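Local structure of prolyl oligopeptidase (Novosphingobium capsulatum, 1YR2) at residues A97-M102 with E705-Q710; K103-Y108 with H451-P456; K317-F322 with W331-D336; D336-K341 with V359-D364. The protein is a serine endopeptidase of the prolyl oligopeptidase family that probably cuts oligopeptides after proline and, far less readily, after alanine. One frame throughout, in Å; residues are numbered along the deposited sequence.

Interaction 1: residues A97-M102 with E705-Q710; sequences ALEKRM and ETADVQ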
loop_
_atom_site.group_PDB
_atom_site.type_symbol
_atom_site.label_atom_id
_atom_site.label_comp_id
_atom_site.label_asym_id
_atom_site.label_seq_id
_atom_site.Cartn_x
_atom_site.Cartn_y
_atom_site.Cartn_z
ATOM N N ALA A 97 18.875 -20.761 4.267
ATOM C CA ALA A 97 17.995 -21.049 3.159
ATOM C C ALA A 97 16.977 -19.927 3.011
ATOM O O ALA A 97 16.599 -19.551 1.895
ATOM C CB ALA A 97 17.273 -22.353 3.398
ATOM N N LEU A 98 16.556 -19.365 4.132
ATOM C CA LEU A 98 15.582 -18.259 4.082
ATOM C C LEU A 98 16.205 -16.984 3.555
ATOM O O LEU A 98 15.574 -16.287 2.759
ATOM C CB LEU A 98 14.956 -18.001 5.437
ATOM C CG LEU A 98 14.046 -19.135 5.924
ATOM C CD1 LEU A 98 13.960 -19.122 7.480
ATOM C CD2 LEU A 98 12.647 -19.123 5.333
ATOM N N GLU A 99 17.413 -16.659 4.022
ATOM C CA GLU A 99 18.142 -15.470 3.551
ATOM C C GLU A 99 18.387 -15.550 2.038
ATOM O O GLU A 99 18.289 -14.558 1.356
ATOM C CB GLU A 99 19.479 -15.274 4.237
ATOM C CG GLU A 99 20.185 -13.988 3.813
ATOM C CD GLU A 99 21.547 -13.760 4.483
ATOM O OE1 GLU A 99 22.525 -14.502 4.185
ATOM O OE2 GLU A 99 21.657 -12.811 5.307
ATOM N N LYS A 100 18.735 -16.742 1.567
ATOM C CA LYS A 100 19.011 -16.963 0.153
ATOM C C LYS A 100 17.714 -16.786 -0.672
ATOM O O LYS A 100 17.763 -16.191 -1.747
ATOM C CB LYS A 100 19.568 -18.355 -0.055
ATOM C CG LYS A 100 19.925 -18.726 -1.484
ATOM C CD LYS A 100 20.454 -20.171 -1.538
ATOM C CE LYS A 100 20.234 -20.807 -2.920
ATOM N NZ LYS A 100 21.293 -20.421 -3.879
ATOM N N ARG A 101 16.607 -17.348 -0.203
ATOM C CA ARG A 101 15.349 -17.191 -0.915
ATOM C C ARG A 101 14.970 -15.710 -1.001
ATOM O O ARG A 101 14.610 -15.225 -2.088
ATOM C CB ARG A 101 14.216 -17.979 -0.268
ATOM C CG ARG A 101 12.967 -18.063 -1.133
ATOM C CD ARG A 101 13.186 -18.935 -2.336
ATOM N NE ARG A 101 12.222 -18.730 -3.395
ATOM C CZ ARG A 101 12.384 -17.888 -4.427
ATOM N NH1 ARG A 101 13.403 -17.010 -4.487
ATOM N NH2 ARG A 101 11.448 -17.834 -5.344
ATOM N N MET A 102 15.044 -14.994 0.118
ATOM C CA MET A 102 14.594 -13.611 0.153
ATOM C C MET A 102 15.450 -12.722 -0.747
ATOM O O MET A 102 14.907 -11.949 -1.504
ATOM C CB MET A 102 14.582 -13.010 1.533
ATOM C CG MET A 102 13.924 -11.624 1.494
ATOM S SD MET A 102 13.424 -11.132 3.045
ATOM C CE MET A 102 12.714 -9.369 2.622
ATOM N N GLU A 705 17.064 -8.910 8.778
ATOM C CA GLU A 705 16.064 -8.950 9.856
ATOM C C GLU A 705 14.998 -10.022 9.566
ATOM O O GLU A 705 14.668 -10.821 10.423
ATOM C CB GLU A 705 15.353 -7.606 10.033
ATOM C CG GLU A 705 14.407 -7.622 11.238
ATOM C CD GLU A 705 13.765 -6.258 11.530
ATOM O OE1 GLU A 705 14.464 -5.218 11.447
ATOM O OE2 GLU A 705 12.570 -6.215 11.875
ATOM N N THR A 706 14.516 -10.037 8.328
ATOM C CA THR A 706 13.502 -10.967 7.891
ATOM C C THR A 706 14.019 -12.408 8.007
ATOM O O THR A 706 13.330 -13.286 8.475
ATOM C CB THR A 706 13.133 -10.683 6.451
ATOM O OG1 THR A 706 12.510 -9.385 6.364
ATOM C CG2 THR A 706 12.075 -11.697 5.984
ATOM N N ALA A 707 15.234 -12.644 7.563
ATOM C CA ALA A 707 15.811 -13.976 7.647
ATOM C C ALA A 707 15.910 -14.456 9.116
ATOM O O ALA A 707 15.620 -15.588 9.395
ATOM C CB ALA A 707 17.191 -14.003 7.014
ATOM N N ASP A 708 16.360 -13.584 10.007
ATOM C CA ASP A 708 16.455 -13.864 11.451
ATOM C C ASP A 708 15.077 -14.193 12.039
ATOM O O ASP A 708 14.879 -15.193 12.714
ATOM C CB ASP A 708 16.973 -12.631 12.186
ATOM C CG ASP A 708 18.501 -12.490 12.141
ATOM O OD1 ASP A 708 19.227 -13.425 11.670
ATOM O OD2 ASP A 708 19.080 -11.452 12.570
ATOM N N VAL A 709 14.137 -13.311 11.791
ATOM C CA VAL A 709 12.796 -13.491 12.338
ATOM C C VAL A 709 12.213 -14.768 11.786
ATOM O O VAL A 709 11.680 -15.572 12.526
ATOM C CB VAL A 709 11.914 -12.263 12.011
ATOM C CG1 VAL A 709 10.436 -12.490 12.324
ATOM C CG2 VAL A 709 12.405 -11.032 12.751
ATOM N N GLN A 710 12.246 -14.955 10.477
ATOM C CA GLN A 710 11.627 -16.142 9.938
ATOM C C GLN A 710 12.332 -17.442 10.341
ATOM O O GLN A 710 11.699 -18.474 10.500
ATOM C CB GLN A 710 11.421 -16.018 8.437
ATOM C CG GLN A 710 10.308 -15.037 8.101
ATOM C CD GLN A 710 9.944 -15.002 6.627
ATOM O OE1 GLN A 710 10.408 -15.862 5.831
ATOM N NE2 GLN A 710 9.084 -14.061 6.256
#

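Interaction 2: residues K103-Y108 with H451-P456; sequences KALIDY and HLTFDP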
loop_
_atom_site.group_PDB
_atom_site.type_symbol
_atom_site.label_atom_id
_atom_site.label_comp_id
_atom_site.label_asym_id
_atom_site.label_seq_id
_atom_site.Cartn_x
_atom_site.Cartn_y
_atom_site.Cartn_z
ATOM N N LYS A 103 16.767 -12.872 -0.676
ATOM C CA LYS A 103 17.656 -12.122 -1.540
ATOM C C LYS A 103 17.221 -12.323 -3.014
ATOM O O LYS A 103 17.209 -11.390 -3.790
ATOM C CB LYS A 103 19.103 -12.590 -1.354
ATOM C CG LYS A 103 19.839 -12.027 -0.121
ATOM C CD LYS A 103 21.378 -12.341 -0.171
ATOM C CE LYS A 103 22.074 -12.011 1.157
ATOM N NZ LYS A 103 23.348 -12.815 1.369
ATOM N N ALA A 104 16.874 -13.538 -3.397
ATOM C CA ALA A 104 16.600 -13.828 -4.794
ATOM C C ALA A 104 15.247 -13.231 -5.260
ATOM O O ALA A 104 15.061 -13.041 -6.459
ATOM C CB ALA A 104 16.631 -15.295 -5.041
ATOM N N LEU A 105 14.384 -12.893 -4.299
ATOM C CA LEU A 105 13.028 -12.355 -4.553
ATOM C C LEU A 105 12.945 -10.832 -4.700
ATOM O O LEU A 105 11.906 -10.318 -5.163
ATOM C CB LEU A 105 12.092 -12.751 -3.414
ATOM C CG LEU A 105 11.681 -14.213 -3.317
ATOM C CD1 LEU A 105 10.923 -14.477 -2.055
ATOM C CD2 LEU A 105 10.822 -14.567 -4.467
ATOM N N ILE A 106 13.992 -10.099 -4.308
ATOM C CA ILE A 106 13.931 -8.600 -4.234
ATOM C C ILE A 106 13.930 -7.830 -5.553
ATOM O O ILE A 106 13.158 -6.894 -5.725
ATOM C CB ILE A 106 15.136 -8.030 -3.388
ATOM C CG1 ILE A 106 15.097 -8.545 -1.965
ATOM C CG2 ILE A 106 15.106 -6.458 -3.374
ATOM C CD1 ILE A 106 13.704 -8.417 -1.336
ATOM N N ASP A 107 14.832 -8.180 -6.454
ATOM C CA ASP A 107 15.104 -7.394 -7.640
ATOM C C ASP A 107 14.516 -8.151 -8.818
ATOM O O ASP A 107 14.872 -9.328 -9.091
ATOM C CB ASP A 107 16.616 -7.127 -7.832
ATOM C CG ASP A 107 17.232 -6.376 -6.635
ATOM O OD1 ASP A 107 16.708 -5.299 -6.252
ATOM O OD2 ASP A 107 18.218 -6.808 -5.967
ATOM N N TYR A 108 13.573 -7.502 -9.489
ATOM C CA TYR A 108 13.017 -8.059 -10.701
ATOM C C TYR A 108 12.528 -6.902 -11.578
ATOM O O TYR A 108 12.265 -5.807 -11.081
ATOM C CB TYR A 108 11.860 -9.012 -10.361
ATOM C CG TYR A 108 10.896 -8.459 -9.345
ATOM C CD1 TYR A 108 9.804 -7.678 -9.738
ATOM C CD2 TYR A 108 11.090 -8.663 -7.980
ATOM C CE1 TYR A 108 8.937 -7.117 -8.800
ATOM C CE2 TYR A 108 10.185 -8.125 -7.033
ATOM C CZ TYR A 108 9.141 -7.354 -7.444
ATOM O OH TYR A 108 8.260 -6.810 -6.515
ATOM N N HIS A 451 10.138 -11.795 -15.777
ATOM C CA HIS A 451 10.957 -12.879 -15.281
ATOM C C HIS A 451 11.097 -12.819 -13.738
ATOM O O HIS A 451 11.714 -11.906 -13.207
ATOM C CB HIS A 451 12.352 -12.893 -15.933
ATOM C CG HIS A 451 13.255 -13.939 -15.344
ATOM N ND1 HIS A 451 12.887 -15.270 -15.251
ATOM C CD2 HIS A 451 14.495 -13.843 -14.787
ATOM C CE1 HIS A 451 13.864 -15.947 -14.665
ATOM N NE2 HIS A 451 14.848 -15.104 -14.372
ATOM N N LEU A 452 10.485 -13.767 -13.048
ATOM C CA LEU A 452 10.559 -13.868 -11.582
ATOM C C LEU A 452 11.234 -15.195 -11.248
ATOM O O LEU A 452 11.383 -16.060 -12.100
ATOM C CB LEU A 452 9.160 -13.878 -10.975
ATOM C CG LEU A 452 8.288 -12.631 -11.231
ATOM C CD1 LEU A 452 6.990 -12.774 -10.554
ATOM C CD2 LEU A 452 9.027 -11.423 -10.713
ATOM N N THR A 453 11.621 -15.370 -9.998
ATOM C CA THR A 453 12.206 -16.640 -9.575
ATOM C C THR A 453 11.166 -17.703 -9.189
ATOM O O THR A 453 11.529 -18.802 -8.751
ATOM C CB THR A 453 13.153 -16.445 -8.411
ATOM O OG1 THR A 453 12.442 -15.850 -7.330
ATOM C CG2 THR A 453 14.301 -15.472 -8.789
ATOM N N PHE A 454 9.889 -17.375 -9.312
ATOM C CA PHE A 454 8.812 -18.315 -9.049
ATOM C C PHE A 454 7.725 -18.082 -10.060
ATOM O O PHE A 454 7.718 -17.060 -10.753
ATOM C CB PHE A 454 8.297 -18.139 -7.604
ATOM C CG PHE A 454 7.711 -16.763 -7.327
ATOM C CD1 PHE A 454 8.501 -15.706 -6.916
ATOM C CD2 PHE A 454 6.378 -16.549 -7.493
ATOM C CE1 PHE A 454 7.950 -14.448 -6.703
ATOM C CE2 PHE A 454 5.823 -15.289 -7.257
ATOM C CZ PHE A 454 6.594 -14.251 -6.878
ATOM N N ASP A 455 6.764 -18.997 -10.115
ATOM C CA ASP A 455 5.584 -18.841 -10.955
ATOM C C ASP A 455 4.371 -18.532 -10.102
ATOM O O ASP A 455 3.964 -19.395 -9.338
ATOM C CB ASP A 455 5.334 -20.161 -11.691
ATOM C CG ASP A 455 4.184 -20.092 -12.690
ATOM O OD1 ASP A 455 3.410 -19.093 -12.734
ATOM O OD2 ASP A 455 3.995 -21.021 -13.501
ATOM N N PRO A 456 3.783 -17.350 -10.222
ATOM C CA PRO A 456 2.565 -17.024 -9.459
ATOM C C PRO A 456 1.434 -18.073 -9.501
ATOM O O PRO A 456 0.780 -18.257 -8.472
ATOM C CB PRO A 456 2.111 -15.679 -10.050
ATOM C CG PRO A 456 3.408 -15.061 -10.468
ATOM C CD PRO A 456 4.234 -16.219 -11.048
#

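Interaction 3: residues K317-F322 with W331-D336; sequences KAQWDF and WFVSGD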
loop_
_atom_site.group_PDB
_atom_site.type_symbol
_atom_site.label_atom_id
_atom_site.label_comp_id
_atom_site.label_asym_id
_atom_site.label_seq_id
_atom_site.Cartn_x
_atom_site.Cartn_y
_atom_site.Cartn_z
ATOM N N LYS A 317 -17.393 21.224 -1.742
ATOM C CA LYS A 317 -18.342 20.468 -0.929
ATOM C C LYS A 317 -18.080 18.963 -0.991
ATOM O O LYS A 317 -18.260 18.256 -0.007
ATOM C CB LYS A 317 -19.780 20.689 -1.435
ATOM C CG LYS A 317 -20.423 22.011 -1.081
ATOM C CD LYS A 317 -21.857 22.086 -1.665
ATOM C CE LYS A 317 -22.556 23.416 -1.340
ATOM N NZ LYS A 317 -23.329 23.989 -2.518
ATOM N N ALA A 318 -17.643 18.482 -2.144
ATOM C CA ALA A 318 -17.444 17.049 -2.380
ATOM C C ALA A 318 -16.306 16.754 -3.362
ATOM O O ALA A 318 -15.883 17.641 -4.095
ATOM C CB ALA A 318 -18.779 16.446 -2.899
ATOM N N GLN A 319 -15.817 15.509 -3.335
ATOM C CA GLN A 319 -14.951 14.941 -4.353
ATOM C C GLN A 319 -15.678 14.784 -5.704
ATOM O O GLN A 319 -16.741 14.239 -5.782
ATOM C CB GLN A 319 -14.385 13.569 -3.869
ATOM C CG GLN A 319 -13.464 12.836 -4.885
ATOM C CD GLN A 319 -13.420 11.321 -4.691
ATOM O OE1 GLN A 319 -13.124 10.862 -3.620
ATOM N NE2 GLN A 319 -13.776 10.558 -5.731
ATOM N N TRP A 320 -15.074 15.290 -6.764
ATOM C CA TRP A 320 -15.507 15.132 -8.154
ATOM C C TRP A 320 -14.261 14.879 -8.990
ATOM O O TRP A 320 -13.607 15.838 -9.413
ATOM C CB TRP A 320 -16.164 16.396 -8.668
ATOM C CG TRP A 320 -17.496 16.628 -8.123
ATOM C CD1 TRP A 320 -17.804 17.307 -6.979
ATOM C CD2 TRP A 320 -18.736 16.166 -8.660
ATOM N NE1 TRP A 320 -19.160 17.283 -6.772
ATOM C CE2 TRP A 320 -19.760 16.616 -7.800
ATOM C CE3 TRP A 320 -19.098 15.470 -9.821
ATOM C CZ2 TRP A 320 -21.126 16.361 -8.037
ATOM C CZ3 TRP A 320 -20.410 15.179 -10.035
ATOM C CH2 TRP A 320 -21.429 15.635 -9.158
ATOM N N ASP A 321 -13.914 13.612 -9.179
ATOM C CA ASP A 321 -12.680 13.215 -9.869
ATOM C C ASP A 321 -13.047 12.930 -11.348
ATOM O O ASP A 321 -13.887 12.057 -11.616
ATOM C CB ASP A 321 -12.130 11.910 -9.312
ATOM C CG ASP A 321 -11.504 12.058 -7.924
ATOM O OD1 ASP A 321 -11.095 13.167 -7.517
ATOM O OD2 ASP A 321 -11.385 11.066 -7.213
ATOM N N PHE A 322 -12.419 13.644 -12.264
ATOM C CA PHE A 322 -12.738 13.518 -13.696
ATOM C C PHE A 322 -12.193 12.205 -14.225
ATOM O O PHE A 322 -11.063 11.897 -14.017
ATOM C CB PHE A 322 -12.093 14.683 -14.436
ATOM C CG PHE A 322 -12.243 14.642 -15.940
ATOM C CD1 PHE A 322 -13.464 14.505 -16.528
ATOM C CD2 PHE A 322 -11.113 14.776 -16.738
ATOM C CE1 PHE A 322 -13.568 14.463 -17.898
ATOM C CE2 PHE A 322 -11.224 14.771 -18.102
ATOM C CZ PHE A 322 -12.462 14.633 -18.666
ATOM N N TRP A 331 -17.615 11.991 -17.497
ATOM C CA TRP A 331 -17.901 11.135 -16.354
ATOM C C TRP A 331 -16.963 11.508 -15.211
ATOM O O TRP A 331 -15.806 11.764 -15.439
ATOM C CB TRP A 331 -17.634 9.672 -16.714
ATOM C CG TRP A 331 -18.749 9.122 -17.549
ATOM C CD1 TRP A 331 -19.799 8.383 -17.114
ATOM C CD2 TRP A 331 -18.945 9.297 -18.950
ATOM N NE1 TRP A 331 -20.624 8.053 -18.160
ATOM C CE2 TRP A 331 -20.121 8.585 -19.306
ATOM C CE3 TRP A 331 -18.209 9.904 -19.963
ATOM C CZ2 TRP A 331 -20.625 8.541 -20.611
ATOM C CZ3 TRP A 331 -18.712 9.844 -21.283
ATOM C CH2 TRP A 331 -19.911 9.172 -21.577
ATOM N N PHE A 332 -17.485 11.477 -13.992
ATOM C CA PHE A 332 -16.767 11.788 -12.779
ATOM C C PHE A 332 -17.043 10.726 -11.707
ATOM O O PHE A 332 -18.117 10.128 -11.644
ATOM C CB PHE A 332 -17.247 13.163 -12.180
ATOM C CG PHE A 332 -16.911 14.345 -13.032
ATOM C CD1 PHE A 332 -17.764 14.701 -14.061
ATOM C CD2 PHE A 332 -15.771 15.122 -12.801
ATOM C CE1 PHE A 332 -17.506 15.779 -14.857
ATOM C CE2 PHE A 332 -15.505 16.235 -13.614
ATOM C CZ PHE A 332 -16.360 16.552 -14.648
ATOM N N VAL A 333 -16.080 10.504 -10.834
ATOM C CA VAL A 333 -16.325 9.757 -9.595
ATOM C C VAL A 333 -16.692 10.832 -8.578
ATOM O O VAL A 333 -15.867 11.683 -8.270
ATOM C CB VAL A 333 -15.075 9.014 -9.097
ATOM C CG1 VAL A 333 -15.341 8.297 -7.782
ATOM C CG2 VAL A 333 -14.594 8.026 -10.188
ATOM N N SER A 334 -17.906 10.748 -8.036
ATOM C CA SER A 334 -18.422 11.747 -7.133
ATOM C C SER A 334 -18.642 11.210 -5.731
ATOM O O SER A 334 -19.180 10.124 -5.544
ATOM C CB SER A 334 -19.709 12.355 -7.682
ATOM O OG SER A 334 -20.211 13.338 -6.803
ATOM N N GLY A 335 -18.285 12.051 -4.752
ATOM C CA GLY A 335 -18.545 11.839 -3.335
ATOM C C GLY A 335 -19.775 12.591 -2.814
ATOM O O GLY A 335 -20.094 12.541 -1.607
ATOM N N ASP A 336 -20.502 13.268 -3.706
ATOM C CA ASP A 336 -21.603 14.165 -3.301
ATOM C C ASP A 336 -22.786 13.354 -2.804
ATOM O O ASP A 336 -23.431 12.642 -3.588
ATOM C CB ASP A 336 -21.972 15.061 -4.473
ATOM C CG ASP A 336 -23.097 16.035 -4.147
ATOM O OD1 ASP A 336 -23.045 16.689 -3.092
ATOM O OD2 ASP A 336 -24.078 16.166 -4.894
#

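Interaction 4: residues D336-K341 with V359-D364; sequences DGAPLK and VPESKD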
loop_
_atom_site.group_PDB
_atom_site.type_symbol
_atom_site.label_atom_id
_atom_site.label_comp_id
_atom_site.label_asym_id
_atom_site.label_seq_id
_atom_site.Cartn_x
_atom_site.Cartn_y
_atom_site.Cartn_z
ATOM N N ASP A 336 -20.502 13.268 -3.706
ATOM C CA ASP A 336 -21.603 14.165 -3.301
ATOM C C ASP A 336 -22.786 13.354 -2.804
ATOM O O ASP A 336 -23.431 12.642 -3.588
ATOM C CB ASP A 336 -21.972 15.061 -4.473
ATOM C CG ASP A 336 -23.097 16.035 -4.147
ATOM O OD1 ASP A 336 -23.045 16.689 -3.092
ATOM O OD2 ASP A 336 -24.078 16.166 -4.894
ATOM N N GLY A 337 -23.016 13.414 -1.493
ATOM C CA GLY A 337 -24.050 12.606 -0.848
ATOM C C GLY A 337 -23.714 11.117 -0.820
ATOM O O GLY A 337 -24.594 10.285 -0.619
ATOM N N ALA A 338 -22.446 10.777 -0.996
ATOM C CA ALA A 338 -22.014 9.378 -1.210
ATOM C C ALA A 338 -20.641 9.147 -0.630
ATOM O O ALA A 338 -19.630 9.221 -1.330
ATOM C CB ALA A 338 -22.005 9.018 -2.679
ATOM N N PRO A 339 -20.573 8.826 0.648
ATOM C CA PRO A 339 -19.262 8.550 1.245
ATOM C C PRO A 339 -18.438 7.461 0.538
ATOM O O PRO A 339 -17.206 7.558 0.524
ATOM C CB PRO A 339 -19.617 8.131 2.681
ATOM C CG PRO A 339 -20.957 8.791 2.940
ATOM C CD PRO A 339 -21.675 8.764 1.625
ATOM N N LEU A 340 -19.096 6.448 -0.017
ATOM C CA LEU A 340 -18.427 5.351 -0.747
ATOM C C LEU A 340 -18.324 5.584 -2.260
ATOM O O LEU A 340 -17.858 4.713 -3.003
ATOM C CB LEU A 340 -19.143 4.037 -0.475
ATOM C CG LEU A 340 -19.075 3.572 0.984
ATOM C CD1 LEU A 340 -19.595 2.151 1.091
ATOM C CD2 LEU A 340 -17.674 3.606 1.477
ATOM N N LYS A 341 -18.811 6.738 -2.687
ATOM C CA LYS A 341 -18.676 7.315 -4.041
ATOM C C LYS A 341 -19.634 6.674 -5.041
ATOM O O LYS A 341 -20.172 5.610 -4.785
ATOM C CB LYS A 341 -17.248 7.317 -4.605
ATOM C CG LYS A 341 -16.060 7.719 -3.688
ATOM C CD LYS A 341 -16.121 9.075 -3.029
ATOM C CE LYS A 341 -15.195 9.104 -1.758
ATOM N NZ LYS A 341 -13.752 8.747 -2.006
ATOM N N VAL A 359 -24.068 5.120 -12.112
ATOM C CA VAL A 359 -23.782 4.002 -11.201
ATOM C C VAL A 359 -23.906 4.569 -9.804
ATOM O O VAL A 359 -23.053 5.379 -9.392
ATOM C CB VAL A 359 -22.361 3.409 -11.381
ATOM C CG1 VAL A 359 -22.168 2.184 -10.471
ATOM C CG2 VAL A 359 -22.126 2.988 -12.817
ATOM N N PRO A 360 -24.939 4.154 -9.074
ATOM C CA PRO A 360 -25.189 4.719 -7.763
ATOM C C PRO A 360 -24.211 4.162 -6.753
ATOM O O PRO A 360 -23.532 3.168 -7.038
ATOM C CB PRO A 360 -26.614 4.281 -7.458
ATOM C CG PRO A 360 -26.792 2.991 -8.229
ATOM C CD PRO A 360 -25.917 3.100 -9.417
ATOM N N GLU A 361 -24.132 4.848 -5.622
ATOM C CA GLU A 361 -23.342 4.398 -4.505
ATOM C C GLU A 361 -23.690 2.963 -4.191
ATOM O O GLU A 361 -24.858 2.591 -4.132
ATOM C CB GLU A 361 -23.562 5.316 -3.279
ATOM C CG GLU A 361 -22.580 5.096 -2.158
ATOM C CD GLU A 361 -22.935 5.908 -0.923
ATOM O OE1 GLU A 361 -24.088 6.385 -0.807
ATOM O OE2 GLU A 361 -22.048 6.065 -0.076
ATOM N N SER A 362 -22.673 2.119 -4.031
ATOM C CA SER A 362 -22.939 0.751 -3.556
ATOM C C SER A 362 -22.550 0.546 -2.078
ATOM O O SER A 362 -22.197 1.499 -1.387
ATOM C CB SER A 362 -22.332 -0.283 -4.490
ATOM O OG SER A 362 -21.074 -0.728 -4.097
ATOM N N LYS A 363 -22.611 -0.694 -1.639
ATOM C CA LYS A 363 -22.132 -1.104 -0.325
ATOM C C LYS A 363 -20.614 -1.115 -0.216
ATOM O O LYS A 363 -20.068 -1.136 0.893
ATOM C CB LYS A 363 -22.624 -2.511 -0.034
ATOM C CG LYS A 363 -24.163 -2.598 0.032
ATOM C CD LYS A 363 -24.651 -2.153 1.403
ATOM C CE LYS A 363 -26.159 -1.785 1.415
ATOM N NZ LYS A 363 -26.803 -2.288 2.646
ATOM N N ASP A 364 -19.944 -1.115 -1.360
ATOM C CA ASP A 364 -18.467 -1.210 -1.426
ATOM C C ASP A 364 -17.866 0.131 -1.775
ATOM O O ASP A 364 -18.451 0.903 -2.570
ATOM C CB ASP A 364 -18.037 -2.188 -2.510
ATOM C CG ASP A 364 -18.508 -3.614 -2.241
ATOM O OD1 ASP A 364 -18.649 -4.015 -1.059
ATOM O OD2 ASP A 364 -18.753 -4.391 -3.176
HETATM O O HOH W 1 -25.573 8.071 -2.355
HETATM O O HOH W 2 -25.101 7.992 1.139
HETATM O O HOH W 3 -19.790 2.948 -4.139
HETATM O O HOH W 4 -20.645 2.997 -7.043
#

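Interaction 1: residues A97-M102 with E705-Q710
Thr706, whose OG1 is hydrogen-bonded to Gln702 O one turn earlier in helix 699-717, turns its methyl CG2 to the sulfur of Met102. No hydrogen bond crosses to helix 95-105; across the contact the two helices meet by van der Waals packing. Met102 makes the closest approach: with CG anti to the backbone N (chi1 -173°) and the chain extended beyond it, the thioether reaches over Thr706 at about a right angle. Its SD rests 3.3 Å from Thr706 CG2, a tight fit. Replacing Met102 by an alanine would probably leave that methyl without its sulfur partner and open a gap between the helices. Where the backbones come nearest, small Ala707 sets its CB 3.8 Å from Glu99 CB, and the Glu99 carboxylate turns off to a salt bridge with Arg95. Leu98 CD1 presses on the backbone of Gln710, 3.7 Å from Gln710 C, and Leu98 CD2 approaches the amide oxygen OE1, whose partner nitrogen NE2 is held by Gly509 O. The pair illustrates helices crossing roughly antiparallel, the axes of the short segments 8.7 Å apart and their directions 140° apart. Arg95 also pairs with Asp708, helix 508-514 packs Thr512 against Leu98, Met102 and Gln710, and Val709 faces strand 649-654 of the hydrolase sheet.

Interaction 2: residues K103-Y108 with H451-P456
Leu105 and Phe454 supply one of two apolar meetings: a single methyl, Leu105 CD2, lies 3.6 Å from Phe454 CD1, the two side chains crossing at about a right angle. The other joins Leu452 CD2 to the root of Tyr108, 3.7 Å from CB and within reach of CG and CD1. Tyr108 keeps its CG between the backbone N and the carbonyl carbon (chi1 46°), which leads the ring away while its base stays against the leucine. Mixed contacts come from Thr453, whose CG2 sits 3.5 Å from Ala104 O and whose OG1 lies 3.5 Å from Leu105 CD2. Met511 of helix 508-514 touches both Leu105 and Phe454. Topologically these are the two links between domains, one leading from helix 95-105 into the first propeller strand, the other from the last propeller strand to the hydrolase sheet. Between the segments themselves the contact is largely apolar and sets little direction; hydrogen bonds from His451 N to Glu109 and from Arg101 to Thr453 OG1 supply directed links beside it.

Interaction 3: residues K317-F322 with W331-D336
Trp320 turns one face of its indole to Ser334, whose OG stands 3.3 Å above the ring plane, offset toward the rim. Ser334 CB adds a CH-pi contact, 3.8 Å from the centroid of the six-membered ring of Trp320 and close to its normal. At the indole edge Phe332 CB meets Trp320 CE3 at 3.8 Å. Phe332 in turn receives Phe322 CD1 over one face; those two rings are oblique, their planes at 50°. All four residues lie on the same face of an antiparallel hairpin, the first two strands of a four-stranded blade in the seven-bladed propeller. Trp320 with Ser334 and Phe322 with Phe332 are its non-hydrogen-bonded pairs, flanking the hydrogen-bonded pair of Asp321 and Val333. There Val333 N donates to Asp321 O at 2.8 Å, and Asp321 N returns a bond to Val333 O. A third link runs from Gly335 N to Gln319 O at 2.9 Å. At the strand's end Ser334 OG, anti to its own N, accepts from Asp336 N at 3.1 Å in an ST turn while still lying over the indole. Gln319 runs alongside Val333, its NE2 3.4 Å from CG1 of that valine and only weakly bonded to Val333 O, whereas OE1 is taken by Lys341.

Interaction 4: residues D336-K341 with V359-D364
Glu361 reaches from the passage between two propeller blades to a type I turn, Ala338 to Lys341, that joins the second and third strands of one of them. Its side chain is nearly straight: a chi1 of -168° sends CG away from the backbone N, and the next bonds run out in line, which lays the carboxylate against the methyl of Ala338. OE2 accepts Leu340 N at 3.0 Å in a nearly linear bond, met on the anti side and 23° out of the carboxylate plane. OE1 accepts a hydrogen bond from each of two waters, 1 and 2, which also donate to Gly337 O. Were an alanine to replace Glu361, the Leu340 N-H would probably lose this acceptor, and waters 1 and 2 one of the two acceptors they span. Leu340 has CG anti to its carbonyl carbon (chi1 -65°), a setting that brings CD1 to 3.3 Å from Lys363 O, its shaft crossing that of Glu361 at about a right angle. The CB of Lys341 points away from the other segment, and its NZ is hydrogen-bonded to Gln319 OE1. Lys341 O lies 3.4 Å from Glu361 CA and 2.8 Å from water 3, which accepts from Ser362 N. In the ST turn that follows, Ser362 OG accepts from Asp364 N at 3.0 Å.

The four contacts fall into two clusters on opposite sides of the chain's centre. Interactions 1 and 2 share helix 95-105, their centres 15 Å apart, and are coupled where Arg101 NH2 probably bonds Thr453 OG1 at 3.0 Å. Interaction 1 packs this helix on helix 699-717 of the hydrolase domain, and interaction 2 places its end beside the second interdomain link. Interactions 3 and 4 share Asp336, with centres 10 Å apart; Gln319 OE1 and Lys341 NZ, 2.7 Å apart, probably hydrogen-bond and tie the hairpin to the turn. Some 39 to 45 Å separates centres in different clusters. The presumed nucleophile elbow lies in the hydrolase domain, whereas interactions 3 and 4 lie within the propeller, which makes a direct catalytic part unlikely.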